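Local coordinates for integron cassette protein (Vibrio cholerae, PDB 3FY6) that is of unknown function, is encoded by a mobile integron gene cassette, and adopts an alpha+beta fold, probably novel, in a two-chain assembly, at residues 71-77 against 108-113; 24-28 against 65-69; 47-51 against 85-89. All blocks are in the same frame, centred on the assembly; numbering follows the deposited sequence.

Interaction 1. Residues 71-77 against 108-113; sequences VYPPEIT and WVNKVT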
# COMPACT_ATOMS: atom_id res chain seq x y z
N VAL A 71 -3.42 -1.20 -10.17
CA VAL A 71 -3.03 -0.11 -9.29
C VAL A 71 -2.74 -0.69 -7.90
O VAL A 71 -3.53 -1.48 -7.39
CB VAL A 71 -4.15 0.98 -9.21
CG1 VAL A 71 -3.84 2.00 -8.13
CG2 VAL A 71 -4.34 1.66 -10.58
N TYR A 72 -1.61 -0.30 -7.32
CA TYR A 72 -1.17 -0.83 -6.03
C TYR A 72 -1.02 0.32 -5.05
O TYR A 72 0.07 0.88 -4.89
CB TYR A 72 0.15 -1.61 -6.21
CG TYR A 72 -0.02 -2.64 -7.30
CD1 TYR A 72 -0.55 -3.90 -7.01
CD2 TYR A 72 0.24 -2.34 -8.63
CE1 TYR A 72 -0.76 -4.83 -8.00
CE2 TYR A 72 0.04 -3.27 -9.63
CZ TYR A 72 -0.46 -4.51 -9.31
OH TYR A 72 -0.66 -5.45 -10.31
N PRO A 73 -2.13 0.68 -4.38
CA PRO A 73 -2.20 1.85 -3.51
C PRO A 73 -1.63 1.51 -2.15
O PRO A 73 -1.57 0.33 -1.80
CB PRO A 73 -3.71 2.08 -3.36
CG PRO A 73 -4.38 0.80 -3.85
CD PRO A 73 -3.31 -0.17 -4.24
N PRO A 74 -1.20 2.51 -1.39
CA PRO A 74 -0.76 2.22 -0.02
C PRO A 74 -1.89 1.49 0.72
O PRO A 74 -3.07 1.73 0.45
CB PRO A 74 -0.52 3.60 0.57
CG PRO A 74 -0.24 4.48 -0.64
CD PRO A 74 -1.11 3.95 -1.71
N GLU A 75 -1.54 0.60 1.64
CA GLU A 75 -2.54 -0.22 2.31
C GLU A 75 -3.51 0.61 3.16
O GLU A 75 -4.66 0.23 3.35
CB GLU A 75 -1.85 -1.31 3.16
CG GLU A 75 -2.67 -1.80 4.36
CD GLU A 75 -3.86 -2.66 3.97
OE1 GLU A 75 -3.78 -3.37 2.95
OE2 GLU A 75 -4.88 -2.62 4.70
N ILE A 76 -3.05 1.76 3.66
CA ILE A 76 -3.88 2.64 4.48
C ILE A 76 -4.93 3.45 3.69
O ILE A 76 -5.74 4.16 4.29
CB ILE A 76 -3.01 3.63 5.25
CG1 ILE A 76 -3.78 4.22 6.44
CG2 ILE A 76 -2.47 4.72 4.30
CD1 ILE A 76 -2.95 5.17 7.31
N THR A 77 -4.91 3.34 2.37
CA THR A 77 -5.81 4.14 1.53
C THR A 77 -7.30 4.04 1.94
O THR A 77 -7.99 5.05 2.02
CB THR A 77 -5.64 3.77 0.04
OG1 THR A 77 -4.28 3.98 -0.34
CG2 THR A 77 -6.55 4.63 -0.84
N TRP A 108 -2.32 11.11 -4.39
CA TRP A 108 -1.27 10.30 -3.79
C TRP A 108 -1.17 8.93 -4.48
O TRP A 108 -0.09 8.48 -4.86
CB TRP A 108 -1.58 10.09 -2.30
CG TRP A 108 -0.50 9.36 -1.54
CD1 TRP A 108 0.85 9.40 -1.78
CD2 TRP A 108 -0.67 8.55 -0.38
NE1 TRP A 108 1.52 8.65 -0.84
CE2 TRP A 108 0.61 8.11 0.03
CE3 TRP A 108 -1.78 8.13 0.36
CZ2 TRP A 108 0.80 7.27 1.12
CZ3 TRP A 108 -1.59 7.30 1.45
CH2 TRP A 108 -0.31 6.89 1.83
N VAL A 109 -2.31 8.27 -4.63
CA VAL A 109 -2.34 7.00 -5.33
C VAL A 109 -1.71 7.15 -6.72
O VAL A 109 -0.91 6.32 -7.13
CB VAL A 109 -3.77 6.44 -5.43
CG1 VAL A 109 -3.81 5.21 -6.33
CG2 VAL A 109 -4.29 6.10 -4.03
N ASN A 110 -2.06 8.22 -7.44
CA ASN A 110 -1.49 8.41 -8.77
C ASN A 110 0.04 8.55 -8.72
O ASN A 110 0.75 8.02 -9.56
CB ASN A 110 -2.16 9.57 -9.53
CG ASN A 110 -3.62 9.27 -9.88
OD1 ASN A 110 -4.46 10.18 -9.94
ND2 ASN A 110 -3.94 7.99 -10.07
N LYS A 111 0.55 9.25 -7.71
CA LYS A 111 1.99 9.40 -7.57
C LYS A 111 2.68 8.05 -7.30
O LYS A 111 3.78 7.79 -7.79
CB LYS A 111 2.34 10.41 -6.47
CG LYS A 111 2.11 11.86 -6.87
CD LYS A 111 2.47 12.79 -5.72
CE LYS A 111 1.92 14.20 -5.91
NZ LYS A 111 2.11 15.02 -4.67
N VAL A 112 2.04 7.22 -6.50
CA VAL A 112 2.54 5.89 -6.18
C VAL A 112 2.68 5.06 -7.46
O VAL A 112 3.73 4.47 -7.74
CB VAL A 112 1.59 5.19 -5.19
CG1 VAL A 112 2.02 3.72 -4.96
CG2 VAL A 112 1.57 5.96 -3.87
N THR A 113 1.61 5.05 -8.26
CA THR A 113 1.58 4.32 -9.52
C THR A 113 2.70 4.80 -10.44
O THR A 113 3.45 3.99 -11.00
CB THR A 113 0.22 4.52 -10.21
OG1 THR A 113 -0.81 3.97 -9.37
CG2 THR A 113 0.19 3.84 -11.60
O HOH W 1 0.14 1.62 -8.40
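Pro-74 sets the CB-CG edge of its ring on one face of the Trp-108 indole, a proline-aromatic CH-pi contact that joins the turn before helix 77-89 to helix 95-114 in this alpha+beta fold. CG of Pro-74 stands 3.5 Å from the centroid of the six-membered ring of Trp-108, only 16° off the ring normal, and CB rests over the CH2 corner. The indole is swung out to this position by its first torsion, which sets CG opposite the backbone N (chi1 -175°). At its edge, in the ring plane, CG2 of Ile-76 touches Trp-108 CH2 at 3.9 Å, so the outer end of the indole is bounded both above and in plane. The NE1 end of Trp-108 belongs to the dimer interface: it donates to the backbone O of Val-112 of the second subunit.

One turn further along the helix, Val-112 puts CG2 against CD and CG of Pro-74, while its CG1 meets the carbonyl O of Tyr-72 at 3.4 Å. Val-109 splits its branches: the Val-109 and Val-71 side chains cross at about a right angle, their CG1 methyls 3.7 Å apart, and CG2 of Val-109 reaches CB of Pro-73 and CG2 of Thr-77. No direct hydrogen bond links the segments. A water bridges them instead, accepting from Tyr-72 N and lying 2.7 Å from Thr-113 OG1.

Pro-74 opens a type I beta turn, Pro-74 to Thr-77, that leads into helix 77-89. Thr-77 grips the carbonyl of Pro-74 twice, from the same face of its plane: its N donates at 3.1 Å, and its OG1, turned beside its own backbone N (chi1 -58°), donates to Pro-74 O at 2.7 Å.

Interaction 2. Residues 24-28 against 65-69; sequences HETYI and IMNND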
# COMPACT_ATOMS: atom_id res chain seq x y z
N HIS A 24 -7.22 7.47 -16.76
CA HIS A 24 -7.75 7.65 -15.41
C HIS A 24 -9.14 7.03 -15.32
O HIS A 24 -10.06 7.43 -16.03
CB HIS A 24 -7.80 9.14 -15.04
CG HIS A 24 -6.45 9.74 -14.81
ND1 HIS A 24 -5.64 10.17 -15.83
CD2 HIS A 24 -5.76 9.96 -13.66
CE1 HIS A 24 -4.51 10.62 -15.33
NE2 HIS A 24 -4.55 10.51 -14.02
N GLU A 25 -9.27 6.02 -14.46
CA GLU A 25 -10.57 5.41 -14.19
C GLU A 25 -11.32 6.22 -13.13
O GLU A 25 -10.73 6.73 -12.17
CB GLU A 25 -10.40 3.97 -13.72
CG GLU A 25 -9.75 3.06 -14.76
CD GLU A 25 -10.70 2.68 -15.87
OE1 GLU A 25 -11.69 1.97 -15.59
OE2 GLU A 25 -10.47 3.07 -17.03
N THR A 26 -12.63 6.36 -13.32
CA THR A 26 -13.44 7.15 -12.40
C THR A 26 -13.92 6.27 -11.25
O THR A 26 -14.63 5.29 -11.47
CB THR A 26 -14.65 7.80 -13.11
OG1 THR A 26 -14.19 8.60 -14.21
CG2 THR A 26 -15.45 8.67 -12.14
N TYR A 27 -13.50 6.60 -10.04
CA TYR A 27 -14.04 5.93 -8.86
C TYR A 27 -15.07 6.87 -8.25
O TYR A 27 -14.75 8.01 -7.93
CB TYR A 27 -12.94 5.63 -7.86
CG TYR A 27 -12.10 4.44 -8.24
CD1 TYR A 27 -11.31 4.45 -9.38
CD2 TYR A 27 -12.09 3.29 -7.45
CE1 TYR A 27 -10.54 3.36 -9.73
CE2 TYR A 27 -11.32 2.19 -7.79
CZ TYR A 27 -10.55 2.23 -8.93
OH TYR A 27 -9.79 1.13 -9.28
N ILE A 28 -16.30 6.39 -8.10
CA ILE A 28 -17.36 7.25 -7.58
C ILE A 28 -17.59 6.96 -6.11
O ILE A 28 -17.95 5.85 -5.72
CB ILE A 28 -18.67 7.10 -8.37
CG1 ILE A 28 -18.40 7.26 -9.87
CG2 ILE A 28 -19.70 8.13 -7.92
CD1 ILE A 28 -19.61 6.99 -10.74
N ILE A 65 -10.01 -3.89 -5.45
CA ILE A 65 -10.61 -3.44 -6.71
C ILE A 65 -9.62 -2.62 -7.54
O ILE A 65 -9.59 -2.72 -8.76
CB ILE A 65 -11.98 -2.72 -6.53
CG1 ILE A 65 -11.83 -1.37 -5.83
CG2 ILE A 65 -12.96 -3.60 -5.75
CD1 ILE A 65 -13.17 -0.76 -5.40
N MSE A 66 -8.79 -1.84 -6.86
CA MSE A 66 -7.73 -1.12 -7.55
C MSE A 66 -6.65 -2.05 -8.15
O MSE A 66 -6.09 -1.74 -9.21
CB MSE A 66 -7.10 -0.07 -6.64
CG MSE A 66 -8.05 1.07 -6.29
SE MSE A 66 -7.07 2.51 -5.43
CE MSE A 66 -8.53 3.78 -5.12
N ASN A 67 -6.38 -3.17 -7.49
CA ASN A 67 -5.41 -4.14 -8.00
C ASN A 67 -5.90 -4.63 -9.35
O ASN A 67 -5.12 -4.94 -10.23
CB ASN A 67 -5.25 -5.35 -7.06
CG ASN A 67 -4.37 -5.07 -5.83
OD1 ASN A 67 -4.22 -5.92 -4.97
ND2 ASN A 67 -3.79 -3.87 -5.76
N ASN A 68 -7.21 -4.69 -9.50
CA ASN A 68 -7.81 -5.11 -10.76
C ASN A 68 -7.53 -4.13 -11.90
O ASN A 68 -7.54 -4.50 -13.07
CB ASN A 68 -9.30 -5.36 -10.59
CG ASN A 68 -9.59 -6.69 -9.93
OD1 ASN A 68 -8.76 -7.60 -9.96
ND2 ASN A 68 -10.76 -6.81 -9.32
N ASP A 69 -7.28 -2.87 -11.55
CA ASP A 69 -6.87 -1.88 -12.54
C ASP A 69 -5.34 -1.82 -12.65
O ASP A 69 -4.79 -0.89 -13.24
CB ASP A 69 -7.43 -0.50 -12.20
CG ASP A 69 -8.90 -0.35 -12.58
OD1 ASP A 69 -9.41 -1.18 -13.37
OD2 ASP A 69 -9.54 0.61 -12.08
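Tyr-27 overlaps the side chain of Met-66, modelled as selenomethionine, in a Met-aromatic contact that sets short helix 62-67 against a face of the antiparallel five-stranded sheet. The terminal methyl CE sits over one face of the ring, 4.1 Å above its plane and displaced to the rim; the SE atom is oblique, 5.4 Å from the ring centroid. Extended beyond CG, the Met-66 chain passes slantwise across the ring, from CG near the hydroxyl, 3.8 Å from Tyr-27 CE2, to CE over the face. Ile-65 fills in at the ring edge through CG1, 4.1 Å from the same CE2.

The ring reaches from the strand toward Asp-69, where its hydroxyl donates to Asp-69 OD2 at 2.9 Å, the single hydrogen bond across the contact. The hydroxyl approaches OD2 from above the carboxylate plane, 43° out of it, with ring and carboxylate planes perpendicular. The other oxygen, OD1, accepts from Trp-21 NE1, so both oxygens of the buried carboxylate take a hydrogen bond, which would restrict its rotation. These bonds probably also favour the charged form of Asp-69 despite its burial.

Glu-25, two residues earlier on the strand and pointing to the same side as Tyr-27, lays its aliphatic part against this acid. Its chain bends at chi2 (-76°), and its own carboxylate pairs with Arg-23, a countercharge that would ease the nearness of two acids. The touching atoms here are a methylene and an oxygen: Glu-25 CG lies 3.6 Å from Asp-69 OD2.

Interaction 3. Residues 47-51 against 85-89; sequences ATYSE and WLEWR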
# COMPACT_ATOMS: atom_id res chain seq x y z
N ALA A 47 -19.12 0.68 3.09
CA ALA A 47 -18.84 0.78 4.52
C ALA A 47 -20.09 1.30 5.23
O ALA A 47 -20.64 2.33 4.85
CB ALA A 47 -17.66 1.72 4.78
N THR A 48 -20.54 0.58 6.25
CA THR A 48 -21.74 0.97 6.97
C THR A 48 -21.40 1.50 8.36
O THR A 48 -20.64 0.88 9.11
CB THR A 48 -22.73 -0.20 7.10
OG1 THR A 48 -22.06 -1.34 7.64
CG2 THR A 48 -23.28 -0.57 5.75
N TYR A 49 -21.95 2.66 8.71
CA TYR A 49 -21.72 3.25 10.02
C TYR A 49 -22.46 2.49 11.10
O TYR A 49 -23.61 2.09 10.92
CB TYR A 49 -22.17 4.71 10.02
CG TYR A 49 -21.92 5.40 11.34
CD1 TYR A 49 -20.70 6.01 11.60
CD2 TYR A 49 -22.89 5.44 12.33
CE1 TYR A 49 -20.46 6.64 12.80
CE2 TYR A 49 -22.66 6.07 13.53
CZ TYR A 49 -21.44 6.67 13.77
OH TYR A 49 -21.20 7.30 14.97
N SER A 50 -21.81 2.29 12.24
CA SER A 50 -22.47 1.73 13.42
C SER A 50 -22.18 2.58 14.65
O SER A 50 -21.07 3.06 14.84
CB SER A 50 -22.06 0.27 13.65
OG SER A 50 -20.69 0.16 13.96
N GLU A 51 -23.20 2.78 15.48
CA GLU A 51 -23.11 3.71 16.60
C GLU A 51 -21.96 3.44 17.57
O GLU A 51 -21.30 4.37 18.03
CB GLU A 51 -24.43 3.76 17.36
CG GLU A 51 -25.36 4.85 16.87
CD GLU A 51 -24.74 6.24 16.98
OE1 GLU A 51 -23.91 6.44 17.89
OE2 GLU A 51 -25.08 7.11 16.16
N TRP A 85 -14.79 10.39 5.34
CA TRP A 85 -16.23 10.16 5.43
C TRP A 85 -16.74 10.43 6.83
O TRP A 85 -17.73 11.15 7.01
CB TRP A 85 -16.59 8.75 4.97
CG TRP A 85 -17.96 8.30 5.38
CD1 TRP A 85 -19.14 8.93 5.11
CD2 TRP A 85 -18.30 7.12 6.10
NE1 TRP A 85 -20.19 8.22 5.64
CE2 TRP A 85 -19.70 7.10 6.26
CE3 TRP A 85 -17.54 6.06 6.64
CZ2 TRP A 85 -20.37 6.08 6.92
CZ3 TRP A 85 -18.21 5.05 7.30
CH2 TRP A 85 -19.60 5.06 7.44
N LEU A 86 -16.06 9.87 7.83
CA LEU A 86 -16.49 10.04 9.22
C LEU A 86 -16.43 11.52 9.63
O LEU A 86 -17.32 12.00 10.33
CB LEU A 86 -15.66 9.18 10.17
CG LEU A 86 -15.85 7.67 10.01
CD1 LEU A 86 -15.01 6.93 11.02
CD2 LEU A 86 -17.32 7.30 10.16
N GLU A 87 -15.41 12.23 9.19
CA GLU A 87 -15.32 13.65 9.50
C GLU A 87 -16.42 14.46 8.80
O GLU A 87 -17.02 15.35 9.40
CB GLU A 87 -13.94 14.18 9.16
CG GLU A 87 -12.87 13.62 10.08
CD GLU A 87 -13.11 14.01 11.54
OE1 GLU A 87 -13.31 15.21 11.81
OE2 GLU A 87 -13.11 13.12 12.41
N TRP A 88 -16.71 14.12 7.56
CA TRP A 88 -17.78 14.78 6.80
C TRP A 88 -19.12 14.48 7.44
O TRP A 88 -20.01 15.33 7.51
CB TRP A 88 -17.78 14.28 5.36
CG TRP A 88 -19.00 14.64 4.58
CD1 TRP A 88 -19.19 15.78 3.84
CD2 TRP A 88 -20.19 13.86 4.43
NE1 TRP A 88 -20.43 15.76 3.25
CE2 TRP A 88 -21.07 14.59 3.59
CE3 TRP A 88 -20.61 12.62 4.93
CZ2 TRP A 88 -22.34 14.12 3.24
CZ3 TRP A 88 -21.87 12.15 4.57
CH2 TRP A 88 -22.71 12.90 3.74
N ARG A 89 -19.25 13.25 7.92
CA ARG A 89 -20.49 12.76 8.49
C ARG A 89 -20.96 13.64 9.65
O ARG A 89 -22.14 13.99 9.74
CB ARG A 89 -20.29 11.33 8.97
CG ARG A 89 -21.57 10.66 9.36
CD ARG A 89 -21.33 9.29 9.94
NE ARG A 89 -22.55 8.83 10.58
CZ ARG A 89 -22.83 9.05 11.86
NH1 ARG A 89 -21.96 9.70 12.62
NH2 ARG A 89 -23.97 8.61 12.38
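Tyr-49 and Arg-89 lie face to face, a cation-pi stack where the C-terminal part of helix 77-89 lies over strand 43-50 in the alpha+beta fold. The guanidinium covers the ring like a plate: CZ of Arg-89 is 3.3 Å from the centroid of the Tyr-49 ring, and the two planes differ by just 9°. The extended arginine chain, straight from CG to NE, carries the plate that far, and its CD adds an off-centre CH-pi contact near the ring's rim. NE also donates to the backbone O of Lys-33, which helps fix the guanidinium; no hydrogen bond joins it to Tyr-49.

The tyrosine ring rests in a corner, with the guanidinium on one face and Leu-86 CD2 and Trp-85 CH2 at its edge. CD2 of Leu-86 lies in the ring plane, 3.9 Å from Tyr-49 CD1. That same methyl lies over a face of the Trp-85 indole, filling the angle between the two aromatic groups.

Trp-85 is the main bump in the other direction. It points its CH2 corner edge-on at the strand, and the backbone there receives it between Ala-47 and Tyr-49: Ala-47 CB is 4.2 Å from Trp-85 CZ3, and Tyr-49 CB is 3.7 Å from CH2. Such long side chains span a wide gap, since the axes of strand 47-50 and helix 85-89 approach no closer than 11.4 Å and cross at -49°. Trp-85 NE1 donates to the backbone O of His-32, and the tip of the indole ends with CH2 set 3.6 Å from Tyr-49 N, in the ring plane.

Interactions 1 and 2 are neighbours in the buried core, whereas interaction 3 lies on the opposite side of the chain's centre, partly exposed. The first two share a seam: Val-71 N probably bonds to Met-66 O, and Pro-73 CG packs on the selenium of Met-66, so helix 62-67 and the loop after it link the sheet-side contact to helix 95-114, which also touches strand 10-18. Interactions 2 and 3 each set a helix against the same sheet. Chemistry follows position: 1 is apolar, with a bridging water and a tryptophan committed to the second subunit; 2 buries a phenol-carboxylate bond; 3 places a charged guanidinium on an aromatic face near the surface.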